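Local coordinates for uncharacterized protein (Bacteroides fragilis, PDB 3NNG) that is of unknown function but carries a calcium-bound F5/8 type C domain, a jelly-roll-like fold that in many relatives binds carbohydrate, at residues A[52-56]-A[57-61]. The protein carries 1 engineered substitution. Residues are numbered along the deposited sequence; the frame is centred on the assembly and turned at random.
Sequences FTWGV and ANAGE
Trp54 packs its CB against the CB of Ala59, the last residue of the one-turn helix 56-59, at 3.6 Å. With CG anti to the carbonyl carbon (chi1 -77°), its indole presents the CD1 edge to Asn58: ND2 comes up near the ring plane, 3.7 Å from CD1 of Trp54, while the methylene CB of Asn58 sits about as close to the same carbon. The two side chains cross at roughly a right angle, with amide and ring planes 59° apart, so the amide meets the indole at its rim and does not stack on it. Gly55 is the N-cap residue. Its carbonyl O accepts the N-H of Ala59 at 3.3 Å, almost in line with the C=O (167°), and this bond closes the turn that brings Ala59 back beside the CB of Trp54. A weaker, bent bond runs from Gly60 N to Val56 O at 2.9 Å. Gly60, the first residue past the helix, turns to positive phi. Beyond it the chain doubles back, and one water ties the two arms together, hydrogen-bonded to Trp54 O and Glu61 O (both 2.8 Å) and to Thr53 OG1. Glu61 OE2 is hydrogen-bonded to Trp63 NE1. At the surface of the F5/8 type C domain, this tight turn links strand 51-54, paired antiparallel with strand 148-159, to strand 63-68, and the rings of Tyr30 and Tyr148 meet the Trp54 indole.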
ATOM      1  N   PHE A  52       1.550  -5.265  -9.507  1.00 19.62           N
ATOM      2  CA  PHE A  52       2.396  -6.438  -9.346  1.00 19.08           C
ATOM      3  C   PHE A  52       3.779  -6.075  -9.830  1.00 20.50           C
ATOM      4  O   PHE A  52       3.920  -5.339 -10.801  1.00 21.43           O
ATOM      5  CB  PHE A  52       1.838  -7.641 -10.117  1.00 13.75           C
ATOM      6  CG  PHE A  52       2.467  -8.954  -9.726  1.00 22.50           C
ATOM      7  CD1 PHE A  52       2.111  -9.582  -8.530  1.00 16.66           C
ATOM      8  CD2 PHE A  52       3.408  -9.564 -10.549  1.00 15.28           C
ATOM      9  CE1 PHE A  52       2.699 -10.809  -8.157  1.00 19.58           C
ATOM     10  CE2 PHE A  52       3.995 -10.799 -10.193  1.00 20.71           C
ATOM     11  CZ  PHE A  52       3.644 -11.415  -8.991  1.00 17.53           C
ATOM     12  N   THR A  53       4.802  -6.578  -9.157  1.00 18.43           N
ATOM     13  CA  THR A  53       6.154  -6.160  -9.483  1.00 21.63           C
ATOM     14  C   THR A  53       7.201  -7.180  -9.050  1.00 25.82           C
ATOM     15  O   THR A  53       6.879  -8.216  -8.463  1.00 20.61           O
ATOM     16  CB  THR A  53       6.454  -4.832  -8.772  1.00 21.13           C
ATOM     17  OG1 THR A  53       7.731  -4.327  -9.173  1.00 23.61           O
ATOM     18  CG2 THR A  53       6.427  -5.045  -7.270  1.00 23.03           C
ATOM     19  N   TRP A  54       8.455  -6.873  -9.359  1.00 20.87           N
ATOM     20  CA  TRP A  54       9.597  -7.617  -8.853  1.00 23.04           C
ATOM     21  C   TRP A  54       9.799  -7.297  -7.379  1.00 22.94           C
ATOM     22  O   TRP A  54       9.641  -6.141  -6.965  1.00 18.57           O
ATOM     23  CB  TRP A  54      10.860  -7.206  -9.613  1.00 20.55           C
ATOM     24  CG  TRP A  54      10.957  -7.794 -10.974  1.00 25.95           C
ATOM     25  CD1 TRP A  54      11.499  -9.004 -11.299  1.00 29.11           C
ATOM     26  CD2 TRP A  54      10.516  -7.208 -12.201  1.00 20.13           C
ATOM     27  NE1 TRP A  54      11.411  -9.214 -12.647  1.00 25.72           N
ATOM     28  CE2 TRP A  54      10.818  -8.122 -13.234  1.00 27.27           C
ATOM     29  CE3 TRP A  54       9.890  -6.000 -12.533  1.00 23.75           C
ATOM     30  CZ2 TRP A  54      10.518  -7.875 -14.575  1.00 20.50           C
ATOM     31  CZ3 TRP A  54       9.592  -5.750 -13.864  1.00 23.57           C
ATOM     32  CH2 TRP A  54       9.899  -6.688 -14.868  1.00 22.42           C
ATOM     33  N   GLY A  55      10.161  -8.317  -6.599  1.00 17.39           N
ATOM     34  CA  GLY A  55      10.490  -8.161  -5.189  1.00 18.52           C
ATOM     35  C   GLY A  55      11.873  -7.559  -5.015  1.00 20.37           C
ATOM     36  O   GLY A  55      12.563  -7.335  -5.999  1.00 18.94           O
ATOM     37  N   VAL A  56      12.281  -7.282  -3.779  1.00 22.91           N
ATOM     38  CA  VAL A  56      13.580  -6.649  -3.538  1.00 26.05           C
ATOM     39  C   VAL A  56      14.767  -7.496  -3.982  1.00 24.68           C
ATOM     40  O   VAL A  56      15.825  -6.954  -4.284  1.00 24.10           O
ATOM     41  CB  VAL A  56      13.801  -6.283  -2.065  1.00 31.84           C
ATOM     42  CG1 VAL A  56      12.798  -5.231  -1.607  1.00 27.06           C
ATOM     43  CG2 VAL A  56      13.704  -7.533  -1.182  1.00 32.12           C
ATOM     44  N   ALA A  57      14.612  -8.816  -3.988  1.00 25.79           N
ATOM     45  CA  ALA A  57      15.755  -9.693  -4.232  1.00 27.53           C
ATOM     46  C   ALA A  57      16.201  -9.622  -5.679  1.00 33.71           C
ATOM     47  O   ALA A  57      17.393  -9.695  -5.979  1.00 26.50           O
ATOM     48  CB  ALA A  57      15.411 -11.127  -3.876  1.00 30.15           C
ATOM     49  N   ASN A  58      15.223  -9.483  -6.567  1.00 35.88           N
ATOM     50  CA  ASN A  58      15.476  -9.384  -7.988  1.00 49.25           C
ATOM     51  C   ASN A  58      15.887  -7.958  -8.347  1.00 52.16           C
ATOM     52  O   ASN A  58      17.047  -7.686  -8.678  1.00 55.97           O
ATOM     53  CB  ASN A  58      14.220  -9.798  -8.768  1.00 55.34           C
ATOM     54  CG  ASN A  58      13.771 -11.231  -8.457  1.00 59.36           C
ATOM     55  OD1 ASN A  58      14.320 -11.889  -7.573  1.00 64.47           O
ATOM     56  ND2 ASN A  58      12.773 -11.717  -9.185  1.00 57.01           N
ATOM     57  N   ALA A  59      14.931  -7.042  -8.223  1.00 34.23           N
ATOM     58  CA  ALA A  59      15.086  -5.685  -8.730  1.00 31.37           C
ATOM     59  C   ALA A  59      15.834  -4.742  -7.793  1.00 30.79           C
ATOM     60  O   ALA A  59      16.086  -3.597  -8.146  1.00 30.00           O
ATOM     61  CB  ALA A  59      13.712  -5.103  -9.084  1.00 32.18           C
ATOM     62  N   GLY A  60      16.177  -5.214  -6.600  1.00 30.23           N
ATOM     63  CA  GLY A  60      16.887  -4.380  -5.645  1.00 24.91           C
ATOM     64  C   GLY A  60      15.976  -3.542  -4.771  1.00 23.58           C
ATOM     65  O   GLY A  60      16.331  -3.202  -3.645  1.00 30.60           O
ATOM     66  N   GLU A  61      14.801  -3.188  -5.282  1.00 14.54           N
ATOM     67  CA  GLU A  61      13.844  -2.463  -4.464  1.00 15.55           C
ATOM     68  C   GLU A  61      12.431  -2.841  -4.858  1.00 19.41           C
ATOM     69  O   GLU A  61      12.200  -3.374  -5.947  1.00 21.41           O
ATOM     70  CB  GLU A  61      14.049  -0.955  -4.602  1.00 15.42           C
ATOM     71  CG  GLU A  61      13.806  -0.448  -6.010  1.00 20.71           C
ATOM     72  CD  GLU A  61      14.214   1.004  -6.171  1.00 25.77           C
ATOM     73  OE1 GLU A  61      15.388   1.325  -5.874  1.00 27.73           O
ATOM     74  OE2 GLU A  61      13.361   1.815  -6.591  1.00 19.67           O
TER
HETATM   75  O   HOH W   1      10.269  -3.564  -7.934  1.00 18.93           O